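Local structure of probable leucine/isoleucine/valine-binding protein (Rhodopirellula baltica, 4KV7) at residues G160-N165 with G194-N199; A269-P274 with L299-L304; V314-S319 with A331-L336. The protein probably binds leucine, isoleucine, valine or a related small ligand in the manner of a periplasmic binding protein. The protein carries 1 engineered substitution. All blocks are in the same frame, centred on the assembly; numbering follows the deposited sequence.

The three contacts illustrate how a two-lobed periplasmic binding protein is assembled from sheet edge to outer helix. Contact 1 and contact 2 both reach the seven-stranded mixed sheet, with centres about 22 Å apart and nearest atoms about 11 Å apart. Contact 2 and contact 3 share helix 301-319, one near its start and the other at its far end, their centres about 24 Å apart. Contacts 1 and 3 lie on opposite sides of the chain's centre, about 38 Å between centres. A formic acid molecule, probably from the crystallisation liquor, lies about 5 Å from the Q164 side chain in contact 1; such molecules often mark pockets.

Contact 1: G160-N165 with G194-N199; sequences GFFTQN and GRYRRN
F162, T163 and Q164 pair in parallel with G194, R195 and Y196, the short strand axes approaching to 4.7 Å at an angle of 17°. They are the two strands of a beta-alpha-beta crossover through helix 167-183, at an edge of the mixed sheet in this type I binding-protein fold. Backbone bonds run from G194 N to F161 O, T163 N to G194 O, Y196 N to T163 O and N165 N to Y196 O.

On one sheet face, F162 CG stands anti to its own N (chi1 176°), which brings CZ to 3.4 Å from Y196 CD1. The two ring planes, 22° apart, are displaced so that only the rims lie near each other. Q164 CA instead sits over the Y196 ring, 3.9 Å from its centroid, and the extended Q164 chain continues across the phenol. Y196 OH gives a weak hydrogen bond to Q164 OE1 and also bonds T225 N, while Q164 NE2 is held by D166 and Y68.

On the other face, R195 bends at chi2 and chi3 until NH2 donates to Q164 O at 3.0 Å, from a position tilted out of the carbonyl plane; NH2 also forms a salt bridge with D170. An alanine here is likely to leave D170 without its charged mate and Q164 O without this side-chain donor. N165 OD1 lies over the centre of the guanidinium face, 3.3 Å from R195 CZ. Beyond the strands, a water accepts from N199 N and donates to Q164 OE1 at 2.7 Å.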
loop_
_atom_site.group_PDB
_atom_site.type_symbol
_atom_site.label_atom_id
_atom_site.label_comp_id
_atom_site.label_asym_id
_atom_site.label_seq_id
_atom_site.Cartn_x
_atom_site.Cartn_y
_atom_site.Cartn_z
ATOM N N GLY A 160 3.475 3.624 21.527
ATOM C CA GLY A 160 3.077 2.227 21.505
ATOM C C GLY A 160 2.663 1.759 20.125
ATOM O O GLY A 160 2.507 2.558 19.196
ATOM N N PHE A 161 2.473 0.450 19.996
ATOM C CA PHE A 161 2.173 -0.165 18.706
ATOM C C PHE A 161 1.021 -1.141 18.841
ATOM O O PHE A 161 0.943 -1.887 19.816
ATOM C CB PHE A 161 3.406 -0.889 18.174
ATOM C CG PHE A 161 4.538 0.041 17.887
ATOM C CD1 PHE A 161 5.390 0.475 18.895
ATOM C CD2 PHE A 161 4.715 0.533 16.610
ATOM C CE1 PHE A 161 6.407 1.375 18.627
ATOM C CE2 PHE A 161 5.728 1.439 16.338
ATOM C CZ PHE A 161 6.571 1.856 17.349
ATOM N N PHE A 162 0.138 -1.129 17.843
ATOM C CA PHE A 162 -0.951 -2.097 17.726
ATOM C C PHE A 162 -0.792 -2.719 16.358
ATOM O O PHE A 162 -0.947 -2.028 15.348
ATOM C CB PHE A 162 -2.305 -1.407 17.828
ATOM C CG PHE A 162 -3.462 -2.338 17.626
ATOM C CD1 PHE A 162 -3.818 -3.255 18.605
ATOM C CD2 PHE A 162 -4.188 -2.316 16.438
ATOM C CE1 PHE A 162 -4.883 -4.126 18.401
ATOM C CE2 PHE A 162 -5.244 -3.178 16.232
ATOM C CZ PHE A 162 -5.591 -4.083 17.217
ATOM N N THR A 163 -0.418 -3.997 16.312
ATOM C CA THR A 163 -0.018 -4.575 15.031
ATOM C C THR A 163 -0.582 -5.960 14.784
ATOM O O THR A 163 -0.856 -6.722 15.707
ATOM C CB THR A 163 1.529 -4.653 14.852
ATOM O OG1 THR A 163 2.053 -5.795 15.529
ATOM C CG2 THR A 163 2.228 -3.389 15.338
ATOM N N GLN A 164 -0.697 -6.294 13.510
ATOM C CA GLN A 164 -1.144 -7.609 13.095
ATOM C C GLN A 164 -0.077 -8.630 13.462
ATOM O O GLN A 164 1.123 -8.369 13.297
ATOM C CB GLN A 164 -1.371 -7.583 11.592
ATOM C CG GLN A 164 -2.161 -8.740 11.036
ATOM C CD GLN A 164 -2.625 -8.400 9.652
ATOM O OE1 GLN A 164 -3.541 -7.593 9.489
ATOM N NE2 GLN A 164 -1.960 -8.952 8.638
ATOM N N ASN A 165 -0.490 -9.777 13.980
ATOM C CA ASN A 165 0.446 -10.740 14.539
ATOM C C ASN A 165 1.009 -11.668 13.469
ATOM O O ASN A 165 0.742 -12.868 13.461
ATOM C CB ASN A 165 -0.226 -11.530 15.659
ATOM C CG ASN A 165 0.757 -12.022 16.689
ATOM O OD1 ASN A 165 1.945 -11.708 16.636
ATOM N ND2 ASN A 165 0.262 -12.793 17.651
ATOM N N GLY A 194 0.619 -4.281 21.390
ATOM C CA GLY A 194 -0.567 -5.120 21.364
ATOM C C GLY A 194 -0.740 -5.709 19.982
ATOM O O GLY A 194 -0.457 -5.030 18.994
ATOM N N ARG A 195 -1.194 -6.963 19.906
ATOM C CA ARG A 195 -1.322 -7.649 18.617
ATOM C C ARG A 195 -2.721 -8.203 18.398
ATOM O O ARG A 195 -3.473 -8.404 19.346
ATOM C CB ARG A 195 -0.357 -8.839 18.468
ATOM C CG ARG A 195 0.962 -8.845 19.187
ATOM C CD ARG A 195 2.063 -8.085 18.495
ATOM N NE ARG A 195 2.260 -8.167 17.039
ATOM C CZ ARG A 195 3.331 -8.713 16.460
ATOM N NH1 ARG A 195 4.257 -9.324 17.187
ATOM N NH2 ARG A 195 3.495 -8.635 15.145
ATOM N N TYR A 196 -3.047 -8.479 17.142
ATOM C CA TYR A 196 -4.282 -9.175 16.809
ATOM C C TYR A 196 -4.022 -10.110 15.632
ATOM O O TYR A 196 -3.126 -9.873 14.828
ATOM C CB TYR A 196 -5.398 -8.176 16.454
ATOM C CG TYR A 196 -5.179 -7.552 15.103
ATOM C CD1 TYR A 196 -4.418 -6.402 14.962
ATOM C CD2 TYR A 196 -5.704 -8.139 13.956
ATOM C CE1 TYR A 196 -4.181 -5.847 13.716
ATOM C CE2 TYR A 196 -5.464 -7.604 12.703
ATOM C CZ TYR A 196 -4.703 -6.452 12.587
ATOM O OH TYR A 196 -4.484 -5.908 11.338
ATOM N N ARG A 197 -4.834 -11.147 15.504
ATOM C CA ARG A 197 -4.642 -12.126 14.443
ATOM C C ARG A 197 -5.236 -11.646 13.117
ATOM O O ARG A 197 -6.381 -11.161 13.075
ATOM C CB ARG A 197 -5.257 -13.476 14.845
ATOM C CG ARG A 197 -5.113 -14.544 13.769
ATOM C CD ARG A 197 -5.300 -15.965 14.294
ATOM N NE ARG A 197 -6.677 -16.295 14.651
ATOM C CZ ARG A 197 -7.602 -16.699 13.787
ATOM N NH1 ARG A 197 -7.314 -16.779 12.499
ATOM N NH2 ARG A 197 -8.820 -17.003 14.215
ATOM N N ARG A 198 -4.463 -11.784 12.040
ATOM C CA ARG A 198 -4.887 -11.382 10.700
ATOM C C ARG A 198 -6.281 -11.882 10.338
ATOM O O ARG A 198 -6.620 -13.047 10.549
ATOM C CB ARG A 198 -3.894 -11.883 9.654
ATOM C CG ARG A 198 -4.262 -11.466 8.232
ATOM C CD ARG A 198 -3.247 -11.961 7.194
ATOM N NE ARG A 198 -3.242 -13.415 7.079
ATOM C CZ ARG A 198 -2.306 -14.228 7.562
ATOM N NH1 ARG A 198 -1.251 -13.756 8.216
ATOM N NH2 ARG A 198 -2.433 -15.534 7.395
ATOM N N ASN A 199 -7.069 -10.968 9.784
ATOM C CA ASN A 199 -8.415 -11.246 9.296
ATOM C C ASN A 199 -9.410 -11.613 10.385
ATOM O O ASN A 199 -10.468 -12.143 10.102
ATOM C CB ASN A 199 -8.403 -12.238 8.127
ATOM C CG ASN A 199 -7.866 -11.608 6.852
ATOM O OD1 ASN A 199 -8.036 -10.409 6.629
ATOM N ND2 ASN A 199 -7.201 -12.404 6.025
HETATM O O HOH W 1 -6.151 -8.352 9.249
HETATM O O HOH W 2 -1.888 -13.099 12.224
#

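Contact 2: A269-P274 with L299-L304; sequences ATQVVP and LSFVSL
Q271 lies flat against F301: its amide plane is 25° from the ring plane, and its CG sits above the ring centre, 3.8 Å from the centroid and almost on the normal. The two side chains run at about a right angle to each other. A bend at chi2 (-53°) folds the glutamine back so that aliphatic carbon and amide share the same ring face, with OE1 3.4 Å from F301 CB. The amide's other end turns to its own strand, where NE2 makes a weak bond to A269 O.

V273 comes at the ring from its edge, CG2 reaching F301 CB at 4.0 Å. The same methyl touches L304 CD2 at 3.8 Å, as the valine and leucine side chains run alongside each other, pointing opposite ways. L304 CD2 also approaches P274 O, 3.2 Å away, and P274 O borders the F301 ring edge. H275 makes an edge-to-face pair with that ring, and the F276 ring meets it with the planes at about 50°.

These residues join the end of strand 268-271, and the chain leaving it, to the start of helix 301-319, consistent with a lobe-connecting segment of a type I periplasmic binding protein. S300 is the N-cap of the helix, its OG accepting from S303 N at 3.0 Å in a nearly straight bond, and D254 takes the F301 N-H. No hydrogen bond crosses between 269-274 and 299-304, whose touching residues are all buried. The match therefore rests on shape and dispersion, with the one polar side chain that enters it, Q271, laid flat on an aromatic face.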
loop_
_atom_site.group_PDB
_atom_site.type_symbol
_atom_site.label_atom_id
_atom_site.label_comp_id
_atom_site.label_asym_id
_atom_site.label_seq_id
_atom_site.Cartn_x
_atom_site.Cartn_y
_atom_site.Cartn_z
ATOM N N ALA A 269 -2.865 9.538 9.404
ATOM C CA ALA A 269 -2.567 8.352 8.609
ATOM C C ALA A 269 -1.538 8.703 7.546
ATOM O O ALA A 269 -1.743 9.634 6.757
ATOM C CB ALA A 269 -3.847 7.786 7.961
ATOM N N THR A 270 -0.434 7.961 7.512
ATOM C CA THR A 270 0.587 8.216 6.516
ATOM C C THR A 270 0.235 7.521 5.207
ATOM O O THR A 270 -0.120 6.339 5.200
ATOM C CB THR A 270 1.981 7.779 6.991
ATOM O OG1 THR A 270 1.913 6.469 7.560
ATOM C CG2 THR A 270 2.508 8.728 8.046
ATOM N N GLN A 271 0.354 8.253 4.105
ATOM C CA GLN A 271 0.093 7.717 2.778
ATOM C C GLN A 271 1.356 7.662 1.938
ATOM O O GLN A 271 2.312 8.411 2.171
ATOM C CB GLN A 271 -0.965 8.561 2.063
ATOM C CG GLN A 271 -2.244 8.786 2.868
ATOM C CD GLN A 271 -2.856 7.497 3.368
ATOM O OE1 GLN A 271 -3.030 6.548 2.610
ATOM N NE2 GLN A 271 -3.187 7.453 4.648
ATOM N N VAL A 272 1.338 6.788 0.937
ATOM C CA VAL A 272 2.441 6.647 0.003
ATOM C C VAL A 272 2.126 7.297 -1.343
ATOM O O VAL A 272 2.874 7.131 -2.312
ATOM C CB VAL A 272 2.841 5.172 -0.181
ATOM C CG1 VAL A 272 3.339 4.592 1.138
ATOM C CG2 VAL A 272 1.673 4.360 -0.739
ATOM N N VAL A 273 1.031 8.044 -1.373
ATOM C CA VAL A 273 0.579 8.805 -2.535
ATOM C C VAL A 273 0.122 10.170 -2.028
ATOM O O VAL A 273 -0.224 10.307 -0.850
ATOM C CB VAL A 273 -0.609 8.108 -3.256
ATOM C CG1 VAL A 273 -0.164 6.773 -3.850
ATOM C CG2 VAL A 273 -1.790 7.915 -2.306
ATOM N N PRO A 274 0.112 11.189 -2.895
ATOM C CA PRO A 274 -0.449 12.487 -2.510
ATOM C C PRO A 274 -1.962 12.367 -2.338
ATOM O O PRO A 274 -2.558 11.316 -2.579
ATOM C CB PRO A 274 -0.087 13.386 -3.692
ATOM C CG PRO A 274 0.011 12.452 -4.842
ATOM C CD PRO A 274 0.599 11.192 -4.284
ATOM N N LEU A 299 -13.357 8.057 -4.698
ATOM C CA LEU A 299 -11.904 8.163 -4.774
ATOM C C LEU A 299 -11.286 7.631 -3.484
ATOM O O LEU A 299 -11.930 7.646 -2.434
ATOM C CB LEU A 299 -11.487 9.612 -4.989
ATOM C CG LEU A 299 -12.101 10.295 -6.211
ATOM C CD1 LEU A 299 -11.569 11.709 -6.341
ATOM C CD2 LEU A 299 -11.841 9.484 -7.475
ATOM N N SER A 300 -10.049 7.150 -3.556
ATOM C CA SER A 300 -9.350 6.701 -2.356
ATOM C C SER A 300 -7.848 6.725 -2.560
ATOM O O SER A 300 -7.361 6.722 -3.694
ATOM C CB SER A 300 -9.787 5.288 -1.964
ATOM O OG SER A 300 -9.327 4.313 -2.883
ATOM N N PHE A 301 -7.104 6.737 -1.461
ATOM C CA PHE A 301 -5.656 6.632 -1.571
ATOM C C PHE A 301 -5.260 5.301 -2.199
ATOM O O PHE A 301 -4.222 5.209 -2.841
ATOM C CB PHE A 301 -4.961 6.778 -0.213
ATOM C CG PHE A 301 -5.309 8.048 0.520
ATOM C CD1 PHE A 301 -4.846 9.282 0.074
ATOM C CD2 PHE A 301 -6.099 8.006 1.654
ATOM C CE1 PHE A 301 -5.182 10.451 0.749
ATOM C CE2 PHE A 301 -6.439 9.176 2.328
ATOM C CZ PHE A 301 -5.970 10.392 1.879
ATOM N N VAL A 302 -6.077 4.271 -1.987
ATOM C CA VAL A 302 -5.763 2.941 -2.479
ATOM C C VAL A 302 -5.867 2.892 -4.002
ATOM O O VAL A 302 -4.945 2.440 -4.687
ATOM C CB VAL A 302 -6.673 1.879 -1.826
ATOM C CG1 VAL A 302 -6.352 0.502 -2.377
ATOM C CG2 VAL A 302 -6.520 1.885 -0.303
ATOM N N SER A 303 -6.981 3.359 -4.554
ATOM C CA SER A 303 -7.081 3.336 -6.004
ATOM C C SER A 303 -6.131 4.322 -6.668
ATOM O O SER A 303 -5.696 4.077 -7.787
ATOM C CB SER A 303 -8.513 3.525 -6.500
ATOM O OG SER A 303 -9.077 4.737 -6.047
ATOM N N LEU A 304 -5.796 5.430 -6.004
ATOM C CA LEU A 304 -4.783 6.324 -6.544
ATOM C C LEU A 304 -3.453 5.591 -6.666
ATOM O O LEU A 304 -2.769 5.713 -7.681
ATOM C CB LEU A 304 -4.652 7.576 -5.678
ATOM C CG LEU A 304 -3.505 8.528 -6.018
ATOM C CD1 LEU A 304 -3.570 8.969 -7.485
ATOM C CD2 LEU A 304 -3.574 9.738 -5.115
#

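Contact 3: V314-S319 with A331-L336; sequences VKAVTS and AALEQL
L336 lays its CD2 methyl along the aliphatic stem of K315, 3.8 Å from CG and 3.9 Å from CD, the two side chains crossing at a slant. The lysine leaves its helix with CG anti to the backbone N (chi1 -177°) and stays extended as far as CE, so a run of methylenes is presented to the leucine. Beside this pair, the helices meet through small residues. A316 CB points at A332, their CB atoms 4.0 Å apart, and is met from the next position by L333 CD2 at 3.7 Å. L333 starts out away from the other helix, but its branch returns to it.

A332 CB in turn rests against the backbone oxygen of A316 at 3.4 Å. That oxygen is already held within its own helix by both S319 N and S319 OG, the hydroxyl bond being 2.7 Å long. S319 OG also takes a hydrogen from a water whose other hydrogen goes to A332 O at 2.6 Å, a polar bridge at the margin of an otherwise apolar contact.

The segments cross at 106°, with axes 8.4 Å apart, a close approach that the two alanines permit. This crossing packs the C-terminal part of helix 301-319 against that of helix 326-335, the next helix in the chain; I320 touches A332 from the connection, F339 touches K315, and L54 lies against V317 and T318 before strand 57-65.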
loop_
_atom_site.group_PDB
_atom_site.type_symbol
_atom_site.label_atom_id
_atom_site.label_comp_id
_atom_site.label_asym_id
_atom_site.label_seq_id
_atom_site.Cartn_x
_atom_site.Cartn_y
_atom_site.Cartn_z
ATOM N N VAL A 314 2.428 1.140 -17.844
ATOM C CA VAL A 314 2.170 1.534 -19.226
ATOM C C VAL A 314 3.332 2.339 -19.802
ATOM O O VAL A 314 3.751 2.099 -20.934
ATOM C CB VAL A 314 0.824 2.293 -19.345
ATOM C CG1 VAL A 314 0.694 2.974 -20.700
ATOM C CG2 VAL A 314 -0.351 1.339 -19.088
ATOM N N LYS A 315 3.860 3.280 -19.025
ATOM C CA LYS A 315 5.032 4.035 -19.450
ATOM C C LYS A 315 6.195 3.103 -19.802
ATOM O O LYS A 315 6.829 3.254 -20.850
ATOM C CB LYS A 315 5.444 5.030 -18.360
ATOM C CG LYS A 315 6.628 5.924 -18.727
ATOM C CD LYS A 315 6.869 6.975 -17.644
ATOM C CE LYS A 315 8.029 7.901 -17.970
ATOM N NZ LYS A 315 7.656 8.886 -19.030
ATOM N N ALA A 316 6.463 2.120 -18.949
ATOM C CA ALA A 316 7.522 1.157 -19.237
ATOM C C ALA A 316 7.226 0.360 -20.507
ATOM O O ALA A 316 8.094 0.197 -21.362
ATOM C CB ALA A 316 7.739 0.218 -18.050
ATOM N N VAL A 317 6.003 -0.139 -20.637
ATOM C CA VAL A 317 5.653 -0.933 -21.814
ATOM C C VAL A 317 5.792 -0.119 -23.107
ATOM O O VAL A 317 6.289 -0.628 -24.115
ATOM C CB VAL A 317 4.245 -1.551 -21.685
ATOM C CG1 VAL A 317 3.826 -2.217 -22.987
ATOM C CG2 VAL A 317 4.219 -2.555 -20.537
ATOM N N THR A 318 5.405 1.156 -23.063
ATOM C CA THR A 318 5.489 2.038 -24.231
ATOM C C THR A 318 6.919 2.157 -24.756
ATOM O O THR A 318 7.146 2.331 -25.958
ATOM C CB THR A 318 4.954 3.457 -23.896
ATOM O OG1 THR A 318 3.577 3.373 -23.514
ATOM C CG2 THR A 318 5.073 4.393 -25.087
ATOM N N SER A 319 7.885 2.045 -23.851
ATOM C CA SER A 319 9.288 2.222 -24.198
ATOM C C SER A 319 9.906 1.010 -24.875
ATOM O O SER A 319 10.993 1.102 -25.436
ATOM C CB SER A 319 10.106 2.559 -22.951
ATOM O OG SER A 319 10.334 1.409 -22.157
ATOM N N ALA A 331 13.311 -5.237 -17.841
ATOM C CA ALA A 331 14.322 -4.308 -18.334
ATOM C C ALA A 331 13.747 -2.904 -18.507
ATOM O O ALA A 331 14.392 -1.917 -18.159
ATOM C CB ALA A 331 14.923 -4.811 -19.642
ATOM N N ALA A 332 12.532 -2.808 -19.038
ATOM C CA ALA A 332 11.931 -1.503 -19.292
ATOM C C ALA A 332 11.652 -0.739 -17.998
ATOM O O ALA A 332 11.781 0.484 -17.950
ATOM C CB ALA A 332 10.661 -1.650 -20.104
ATOM N N LEU A 333 11.242 -1.451 -16.958
ATOM C CA LEU A 333 11.033 -0.821 -15.663
ATOM C C LEU A 333 12.350 -0.239 -15.141
ATOM O O LEU A 333 12.380 0.890 -14.648
ATOM C CB LEU A 333 10.429 -1.818 -14.673
ATOM C CG LEU A 333 8.953 -2.147 -14.901
ATOM C CD1 LEU A 333 8.551 -3.393 -14.121
ATOM C CD2 LEU A 333 8.065 -0.961 -14.529
ATOM N N GLU A 334 13.437 -0.991 -15.280
ATOM C CA GLU A 334 14.743 -0.520 -14.828
ATOM C C GLU A 334 15.288 0.614 -15.695
ATOM O O GLU A 334 16.083 1.432 -15.229
ATOM C CB GLU A 334 15.732 -1.684 -14.754
ATOM C CG GLU A 334 15.341 -2.695 -13.686
ATOM C CD GLU A 334 16.322 -3.838 -13.534
ATOM O OE1 GLU A 334 17.171 -4.030 -14.427
ATOM O OE2 GLU A 334 16.235 -4.548 -12.510
ATOM N N GLN A 335 14.851 0.669 -16.949
ATOM C CA GLN A 335 15.297 1.695 -17.880
ATOM C C GLN A 335 14.581 3.028 -17.654
ATOM O O GLN A 335 14.967 4.042 -18.233
ATOM C CB GLN A 335 15.076 1.212 -19.319
ATOM C CG GLN A 335 15.749 2.045 -20.394
ATOM N N LEU A 336 13.550 3.040 -16.813
ATOM C CA LEU A 336 12.828 4.286 -16.543
ATOM C C LEU A 336 13.750 5.380 -15.986
ATOM O O LEU A 336 13.563 6.568 -16.279
ATOM C CB LEU A 336 11.649 4.049 -15.593
ATOM C CG LEU A 336 10.428 3.346 -16.188
ATOM C CD1 LEU A 336 9.501 2.882 -15.074
ATOM C CD2 LEU A 336 9.695 4.271 -17.140
HETATM O O HOH W 3 11.572 2.324 -19.807
#